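Local coordinates for protein congerin-2 (Conger myriaster, PDB 1IS3) that binds beta-galactosides such as lactose as a homodimeric galectin from the conger eel, although its physiological role is not yet known, at residues Asp46-Tyr51 against Val57-Ser62; Ile121-Ala124 against Arg128-Phe131. All blocks are in the same frame, centred on the assembly; numbering follows the deposited sequence.

Both interactions belong to one galectin beta-sandwich but do different jobs. Interaction 1 pairs two neighbouring strands of the sugar-binding sheet and carries part of the lactose site, whereas interaction 2 joins leucines of the two sheets across the hydrophobic interior. Their centres are 16 Å apart and their nearest atoms about 6 Å apart, so they do not touch. Strand 29-34 lies between them, hydrogen-bonded to strand 40-48 on one side and to strand 117-125 on the other. Phe30 of that strand connects the two in the core, stacking on His47 and touching Leu123. The Leu123 side chain itself is about 13 Å from a bound galactose, away from the sugar site.

Interaction 1 of 2, residues Asp46-Tyr51 against Val57-Ser62; sequences DHRFSY and VLVLNS. With GAL (beta-D-galactopyranose), chain B; BGC (beta-D-glucopyranose), chain C.
Part of the galactoside site of this galectin lies on a beta hairpin in which Asp46, His47 and Arg48 pair antiparallel with Val59, Leu58 and Val57. Among the bonds joining the strands, Asp46 N reaches Val59 O at 2.8 Å and Arg48 N reaches Val57 O at 2.9 Å. Arg48 is long enough to run from the strand to the sugars: with CG anti to the carbonyl carbon (chi1 -67°), its chain stays extended to NE, which bonds Asp46 OD2 at 2.8 Å in a salt bridge. Arg48 NH1 then donates to galactose O5 (2.8 Å) and O4 (3.0 Å), while Arg48 NH2 donates to glucose O3 at 2.7 Å. The flat guanidinium lies between Tyr51 CD2 over one face and Val59 CG2 over the other, which restrains its rotation. Tyr51 OH bonds galactose O2 at 2.7 Å, and the amide of Asn61 holds galactose O6 through ND2 at 2.8 Å. On the other side of the sheet, apolar Leu58 lays CD2 over one face of the His47 ring, whose ND1 bonds Phe30 O. Strand 29-34 flanks the hairpin beside 40-48, where Arg29 gives Asp46 a second salt bridge, and strand 68-75 continues the sheet beyond 57-64, bringing Glu72 to both sugars.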
ATOM      1  N   ASP A  46     -10.276   2.329  16.313  1.00  6.33           N
ATOM      2  CA  ASP A  46      -9.253   2.649  17.269  1.00  6.34           C
ATOM      3  C   ASP A  46      -9.145   1.528  18.295  1.00  6.78           C
ATOM      4  O   ASP A  46     -10.154   1.004  18.783  1.00  7.49           O
ATOM      5  CB  ASP A  46      -9.624   3.980  17.903  1.00  7.67           C
ATOM      6  CG  ASP A  46      -8.473   4.663  18.603  1.00  9.88           C
ATOM      7  OD1 ASP A  46      -7.324   4.471  18.236  1.00 10.45           O
ATOM      8  OD2 ASP A  46      -8.714   5.416  19.541  1.00 10.60           O
ATOM      9  N   HIS A  47      -7.919   1.134  18.607  1.00  6.12           N
ATOM     10  CA  HIS A  47      -7.634   0.014  19.487  1.00  6.56           C
ATOM     11  C   HIS A  47      -7.055   0.640  20.739  1.00  6.44           C
ATOM     12  O   HIS A  47      -5.914   1.118  20.706  1.00  7.55           O
ATOM     13  CB  HIS A  47      -6.601  -0.957  18.874  1.00  5.72           C
ATOM     14  CG  HIS A  47      -6.964  -1.457  17.490  1.00  6.97           C
ATOM     15  ND1 HIS A  47      -7.021  -0.714  16.370  1.00  7.89           N
ATOM     16  CD2 HIS A  47      -7.201  -2.760  17.147  1.00  8.48           C
ATOM     17  CE1 HIS A  47      -7.273  -1.515  15.355  1.00  8.28           C
ATOM     18  NE2 HIS A  47      -7.373  -2.730  15.843  1.00 10.24           N
ATOM     19  N   ARG A  48      -7.829   0.697  21.829  1.00  7.33           N
ATOM     20  CA  ARG A  48      -7.395   1.453  23.002  1.00  7.87           C
ATOM     21  C   ARG A  48      -6.953   0.546  24.132  1.00  8.74           C
ATOM     22  O   ARG A  48      -7.777  -0.166  24.728  1.00  9.06           O
ATOM     23  CB  ARG A  48      -8.535   2.345  23.488  1.00  7.61           C
ATOM     24  CG  ARG A  48      -8.851   3.452  22.477  1.00  7.87           C
ATOM     25  CD  ARG A  48     -10.110   4.258  22.839  1.00 10.07           C
ATOM     26  NE  ARG A  48     -10.407   5.255  21.797  1.00  9.25           N
ATOM     27  CZ  ARG A  48     -11.277   6.272  21.905  1.00 10.94           C
ATOM     28  NH1 ARG A  48     -11.473   7.133  20.890  1.00  8.91           N
ATOM     29  NH2 ARG A  48     -11.976   6.401  23.021  1.00  9.33           N
ATOM     30  N   PHE A  49      -5.644   0.578  24.404  1.00  8.97           N
ATOM     31  CA  PHE A  49      -5.081  -0.165  25.519  1.00  9.49           C
ATOM     32  C   PHE A  49      -5.297   0.663  26.767  1.00 10.42           C
ATOM     33  O   PHE A  49      -5.780   0.125  27.773  1.00 11.86           O
ATOM     34  CB  PHE A  49      -3.593  -0.408  25.343  1.00  9.02           C
ATOM     35  CG  PHE A  49      -3.428  -1.382  24.190  1.00 11.28           C
ATOM     36  CD1 PHE A  49      -3.319  -0.883  22.873  1.00 10.35           C
ATOM     37  CD2 PHE A  49      -3.450  -2.775  24.443  1.00 11.29           C
ATOM     38  CE1 PHE A  49      -3.243  -1.781  21.812  1.00 13.47           C
ATOM     39  CE2 PHE A  49      -3.366  -3.666  23.357  1.00 11.84           C
ATOM     40  CZ  PHE A  49      -3.266  -3.173  22.052  1.00 12.14           C
ATOM     41  N   SER A  50      -4.919   1.949  26.715  1.00 11.51           N
ATOM     42  CA  SER A  50      -5.224   2.867  27.811  1.00 12.75           C
ATOM     43  C   SER A  50      -5.333   4.273  27.227  1.00 12.17           C
ATOM     44  O   SER A  50      -4.348   4.859  26.768  1.00 12.27           O
ATOM     45  CB  SER A  50      -4.117   2.802  28.898  1.00 12.68           C
ATOM     46  OG  SER A  50      -4.452   3.494  30.109  1.00 14.38           O
ATOM     47  N   TYR A  51      -6.564   4.773  27.209  1.00 13.48           N
ATOM     48  CA  TYR A  51      -6.817   6.087  26.654  1.00 14.96           C
ATOM     49  C   TYR A  51      -7.945   6.672  27.450  1.00 16.19           C
ATOM     50  O   TYR A  51      -9.097   6.253  27.303  1.00 17.70           O
ATOM     51  CB  TYR A  51      -7.211   5.973  25.151  1.00 14.02           C
ATOM     52  CG  TYR A  51      -7.573   7.308  24.509  1.00 12.89           C
ATOM     53  CD1 TYR A  51      -6.611   8.316  24.369  1.00 13.98           C
ATOM     54  CD2 TYR A  51      -8.867   7.523  24.059  1.00 13.38           C
ATOM     55  CE1 TYR A  51      -6.939   9.538  23.772  1.00 13.74           C
ATOM     56  CE2 TYR A  51      -9.215   8.739  23.461  1.00 14.14           C
ATOM     57  CZ  TYR A  51      -8.243   9.736  23.320  1.00 14.34           C
ATOM     58  OH  TYR A  51      -8.602  10.920  22.705  1.00 15.45           O
ATOM     59  N   VAL A  57     -10.571  -1.661  24.701  1.00 12.18           N
ATOM     60  CA  VAL A  57     -11.839  -1.501  23.983  1.00 11.60           C
ATOM     61  C   VAL A  57     -11.536  -1.063  22.549  1.00 10.74           C
ATOM     62  O   VAL A  57     -10.493  -0.431  22.280  1.00  9.84           O
ATOM     63  CB  VAL A  57     -12.725  -0.450  24.791  1.00 12.74           C
ATOM     64  CG1 VAL A  57     -12.040   0.865  24.889  1.00 14.11           C
ATOM     65  CG2 VAL A  57     -14.061  -0.227  24.098  1.00 15.52           C
ATOM     66  N   LEU A  58     -12.420  -1.479  21.640  1.00  9.41           N
ATOM     67  CA  LEU A  58     -12.376  -0.990  20.279  1.00 10.06           C
ATOM     68  C   LEU A  58     -13.385   0.142  20.162  1.00  9.30           C
ATOM     69  O   LEU A  58     -14.493   0.025  20.686  1.00  8.97           O
ATOM     70  CB  LEU A  58     -12.751  -2.056  19.227  1.00 11.15           C
ATOM     71  CG  LEU A  58     -11.754  -3.189  18.922  1.00 13.51           C
ATOM     72  CD1 LEU A  58     -12.390  -4.108  17.854  1.00 13.29           C
ATOM     73  CD2 LEU A  58     -10.427  -2.649  18.437  1.00 13.19           C
ATOM     74  N   VAL A  59     -13.029   1.238  19.506  1.00  8.46           N
ATOM     75  CA  VAL A  59     -13.962   2.330  19.283  1.00  9.10           C
ATOM     76  C   VAL A  59     -13.988   2.580  17.769  1.00 10.33           C
ATOM     77  O   VAL A  59     -12.923   2.765  17.141  1.00  9.83           O
ATOM     78  CB  VAL A  59     -13.485   3.593  20.048  1.00  9.78           C
ATOM     79  CG1 VAL A  59     -14.393   4.798  19.748  1.00 11.57           C
ATOM     80  CG2 VAL A  59     -13.525   3.304  21.559  1.00 10.92           C
ATOM     81  N   LEU A  60     -15.179   2.574  17.166  1.00  8.72           N
ATOM     82  CA  LEU A  60     -15.345   2.800  15.736  1.00  9.66           C
ATOM     83  C   LEU A  60     -16.123   4.092  15.466  1.00  8.83           C
ATOM     84  O   LEU A  60     -17.085   4.415  16.190  1.00  9.60           O
ATOM     85  CB  LEU A  60     -16.083   1.621  15.106  1.00 10.12           C
ATOM     86  CG  LEU A  60     -15.239   0.345  15.157  1.00 12.08           C
ATOM     87  CD1 LEU A  60     -15.611  -0.450  16.402  1.00 14.41           C
ATOM     88  CD2 LEU A  60     -15.452  -0.446  13.895  1.00 12.96           C
ATOM     89  N   ASN A  61     -15.708   4.855  14.460  1.00  7.89           N
ATOM     90  CA  ASN A  61     -16.386   6.100  14.137  1.00  7.05           C
ATOM     91  C   ASN A  61     -16.026   6.604  12.741  1.00  7.41           C
ATOM     92  O   ASN A  61     -15.195   5.987  12.061  1.00  7.44           O
ATOM     93  CB  ASN A  61     -16.024   7.160  15.194  1.00  7.94           C
ATOM     94  CG  ASN A  61     -17.091   8.245  15.433  1.00  6.37           C
ATOM     95  OD1 ASN A  61     -18.026   8.419  14.663  1.00  7.94           O
ATOM     96  ND2 ASN A  61     -16.976   9.041  16.476  1.00  8.03           N
ATOM     97  N   SER A  62     -16.691   7.646  12.253  1.00  7.02           N
ATOM     98  CA  SER A  62     -16.357   8.292  11.004  1.00  6.96           C
ATOM     99  C   SER A  62     -16.037   9.744  11.342  1.00  7.65           C
ATOM    100  O   SER A  62     -16.539  10.328  12.335  1.00  7.41           O
ATOM    101  CB  SER A  62     -17.544   8.169  10.069  1.00  7.81           C
ATOM    102  OG  SER A  62     -18.694   8.757  10.674  1.00  7.52           O
TER
HETATM  103  C1  GAL B   2     -11.904  10.589  20.295  1.00 12.30           C
HETATM  104  C2  GAL B   2     -10.434  10.578  19.895  1.00 10.57           C
HETATM  105  C3  GAL B   2     -10.286  10.542  18.381  1.00 10.24           C
HETATM  106  C4  GAL B   2     -11.093   9.377  17.801  1.00 10.26           C
HETATM  107  C5  GAL B   2     -12.537   9.489  18.272  1.00 10.08           C
HETATM  108  C6  GAL B   2     -13.397   8.358  17.778  1.00 10.14           C
HETATM  109  O2  GAL B   2      -9.802  11.738  20.401  1.00 11.69           O
HETATM  110  O3  GAL B   2      -8.916  10.402  18.042  1.00 10.94           O
HETATM  111  O4  GAL B   2     -10.544   8.130  18.211  1.00  8.52           O
HETATM  112  O5  GAL B   2     -12.592   9.473  19.711  1.00 10.17           O
HETATM  113  O6  GAL B   2     -14.744   8.542  18.173  1.00 11.57           O
HETATM  114  C2  BGC C   1     -14.916   9.966  23.968  1.00 18.77           C
HETATM  115  C3  BGC C   1     -13.616   9.618  23.244  1.00 17.10           C
HETATM  116  C4  BGC C   1     -13.257  10.745  22.281  1.00 16.64           C
HETATM  117  C5  BGC C   1     -13.182  12.078  23.048  1.00 20.00           C
HETATM  118  C6  BGC C   1     -12.940  13.263  22.137  1.00 21.99           C
HETATM  119  C1  BGC C   1     -14.740  11.300  24.688  1.00 20.26           C
HETATM  120  O1  BGC C   1     -15.929  11.646  25.313  1.00 24.82           O
HETATM  121  O2  BGC C   1     -15.240   8.950  24.905  1.00 19.34           O
HETATM  122  O3  BGC C   1     -13.767   8.400  22.539  1.00 12.44           O
HETATM  123  O4  BGC C   1     -11.982  10.468  21.675  1.00 13.92           O
HETATM  124  O5  BGC C   1     -14.424  12.326  23.738  1.00 22.34           O
HETATM  125  O6  BGC C   1     -13.943  13.344  21.134  1.00 25.65           O

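Interaction 2 of 2, residues Ile121-Ala124 against Arg128-Phe131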
ATOM      1  N   ILE A 121      -5.856   4.229   2.910  1.00  7.19           N
ATOM      2  CA  ILE A 121      -5.914   3.306   4.018  1.00  7.35           C
ATOM      3  C   ILE A 121      -4.689   3.672   4.842  1.00  7.44           C
ATOM      4  O   ILE A 121      -3.607   3.760   4.247  1.00  7.19           O
ATOM      5  CB  ILE A 121      -5.825   1.869   3.491  1.00  9.14           C
ATOM      6  CG1 ILE A 121      -7.051   1.519   2.682  1.00 10.39           C
ATOM      7  CG2 ILE A 121      -5.675   0.926   4.660  1.00 11.44           C
ATOM      8  CD1 ILE A 121      -6.613   0.816   1.389  1.00 13.08           C
ATOM      9  N   TYR A 122      -4.741   3.934   6.154  1.00  6.79           N
ATOM     10  CA  TYR A 122      -3.534   4.189   6.894  1.00  7.01           C
ATOM     11  C   TYR A 122      -3.677   3.745   8.334  1.00  8.26           C
ATOM     12  O   TYR A 122      -4.793   3.631   8.873  1.00  7.92           O
ATOM     13  CB  TYR A 122      -3.153   5.672   6.880  1.00  7.54           C
ATOM     14  CG  TYR A 122      -4.005   6.676   7.656  1.00  7.74           C
ATOM     15  CD1 TYR A 122      -3.628   7.061   8.947  1.00  8.70           C
ATOM     16  CD2 TYR A 122      -5.092   7.290   7.049  1.00  7.54           C
ATOM     17  CE1 TYR A 122      -4.317   8.070   9.616  1.00  8.29           C
ATOM     18  CE2 TYR A 122      -5.789   8.306   7.726  1.00 10.14           C
ATOM     19  CZ  TYR A 122      -5.398   8.700   9.010  1.00  9.56           C
ATOM     20  OH  TYR A 122      -6.073   9.740   9.660  1.00 10.87           O
ATOM     21  N   LEU A 123      -2.524   3.515   8.937  1.00  8.15           N
ATOM     22  CA  LEU A 123      -2.436   3.163  10.350  1.00  8.51           C
ATOM     23  C   LEU A 123      -1.817   4.356  11.041  1.00  8.54           C
ATOM     24  O   LEU A 123      -0.855   4.944  10.519  1.00 10.37           O
ATOM     25  CB  LEU A 123      -1.541   1.917  10.555  1.00 10.38           C
ATOM     26  CG  LEU A 123      -1.378   1.434  12.000  1.00 11.82           C
ATOM     27  CD1 LEU A 123      -1.711  -0.046  12.166  1.00 12.43           C
ATOM     28  CD2 LEU A 123       0.050   1.724  12.388  1.00 15.10           C
ATOM     29  N   ALA A 124      -2.327   4.698  12.215  1.00  8.05           N
ATOM     30  CA  ALA A 124      -1.756   5.771  13.008  1.00  8.70           C
ATOM     31  C   ALA A 124      -1.617   5.285  14.463  1.00  8.64           C
ATOM     32  O   ALA A 124      -2.235   4.311  14.894  1.00  7.39           O
ATOM     33  CB  ALA A 124      -2.654   6.996  12.976  1.00  8.81           C
ATOM     34  N   ARG A 128       2.865  -0.780  14.114  1.00  8.04           N
ATOM     35  CA  ARG A 128       3.468  -0.683  12.805  1.00  9.23           C
ATOM     36  C   ARG A 128       2.869  -1.764  11.943  1.00  9.47           C
ATOM     37  O   ARG A 128       2.375  -2.767  12.477  1.00  8.42           O
ATOM     38  CB  ARG A 128       4.977  -0.847  12.943  1.00 11.10           C
ATOM     39  CG  ARG A 128       5.443  -2.130  13.566  1.00 13.94           C
ATOM     40  CD  ARG A 128       6.913  -1.974  13.956  1.00 18.22           C
ATOM     41  NE  ARG A 128       7.366  -3.131  14.723  1.00 21.78           N
ATOM     42  CZ  ARG A 128       7.836  -4.245  14.126  1.00 24.81           C
ATOM     43  NH1 ARG A 128       7.929  -4.349  12.777  1.00 25.24           N
ATOM     44  NH2 ARG A 128       8.161  -5.312  14.890  1.00 25.50           N
ATOM     45  N   LEU A 129       2.864  -1.551  10.634  1.00  9.27           N
ATOM     46  CA  LEU A 129       2.371  -2.582   9.729  1.00 10.10           C
ATOM     47  C   LEU A 129       3.551  -3.353   9.144  1.00  9.97           C
ATOM     48  O   LEU A 129       4.642  -2.807   8.971  1.00 11.13           O
ATOM     49  CB  LEU A 129       1.538  -1.985   8.560  1.00 10.88           C
ATOM     50  CG  LEU A 129       0.160  -1.351   8.852  1.00 11.84           C
ATOM     51  CD1 LEU A 129      -0.520  -0.823   7.582  1.00 11.40           C
ATOM     52  CD2 LEU A 129      -0.699  -2.429   9.547  1.00 12.28           C
ATOM     53  N   THR A 130       3.334  -4.640   8.905  1.00  9.04           N
ATOM     54  CA  THR A 130       4.358  -5.501   8.353  1.00 10.18           C
ATOM     55  C   THR A 130       3.957  -6.097   6.989  1.00  9.27           C
ATOM     56  O   THR A 130       4.844  -6.530   6.250  1.00  9.08           O
ATOM     57  CB  THR A 130       4.696  -6.631   9.369  1.00 10.47           C
ATOM     58  OG1 THR A 130       3.507  -7.371   9.576  1.00 13.12           O
ATOM     59  CG2 THR A 130       5.267  -6.082  10.688  1.00 11.71           C
ATOM     60  N   PHE A 131       2.675  -6.174   6.628  1.00  7.85           N
ATOM     61  CA  PHE A 131       2.317  -6.662   5.314  1.00  8.18           C
ATOM     62  C   PHE A 131       0.936  -6.107   4.987  1.00  8.37           C
ATOM     63  O   PHE A 131       0.188  -5.679   5.879  1.00  7.72           O
ATOM     64  CB  PHE A 131       2.306  -8.211   5.266  1.00  8.80           C
ATOM     65  CG  PHE A 131       1.133  -8.947   5.916  1.00 10.40           C
ATOM     66  CD1 PHE A 131       1.222  -9.394   7.236  1.00 12.67           C
ATOM     67  CD2 PHE A 131      -0.034  -9.174   5.174  1.00 12.06           C
ATOM     68  CE1 PHE A 131       0.131 -10.079   7.819  1.00 12.99           C
ATOM     69  CE2 PHE A 131      -1.112  -9.843   5.749  1.00 13.43           C
ATOM     70  CZ  PHE A 131      -1.023 -10.294   7.072  1.00 13.39           C
TER
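Backbone hydrogen bonds tie Leu123 to Ala4 and Arg128 to Val22, and these two bonds belong to different sheets of the galectin beta-sandwich. Strands 117-125 and 127-134 follow one another along the chain, yet they are not paired: the short connection between them carries the chain from one sheet to the other. Between segments 121-124 and 128-131 the nearest alpha carbons are Leu123 CA and Arg128 CA, 7.5 Å apart, and the space between the segments is bridged by side chains. Leucine suits both inward positions, being apolar, branched and long enough to meet a partner halfway. With its CG anti to the backbone N (chi1 -179°), Leu123 carries CD1 across to Leu129 CD2, and the two side chains overlap alongside one another, running opposite ways. Leu123 also packs on Phe30 of its own sheet and on Phe86 of the other, so this leucine pair is part of the buried interior.

The Arg128 side chain sets off away from segment 121-124, and its exposed position suits a charged residue. Further along, opposite Gly20, strand 127-134 spends two residues, Thr130 and Phe131, in a classic beta bulge, which interrupts the regular pairing with strand 17-23. Strand 127-134 also approaches the dimer partner: Leu129 packs on Ile9, and Phe131 on Leu134, of the second subunit.

The two methyls of Leu123 are divided between the neighbouring residues. Leu123 CD2 comes within 4.1 Å of Arg128 N, whereas Leu123 CD1 meets Leu129 CD2 at 3.7 Å.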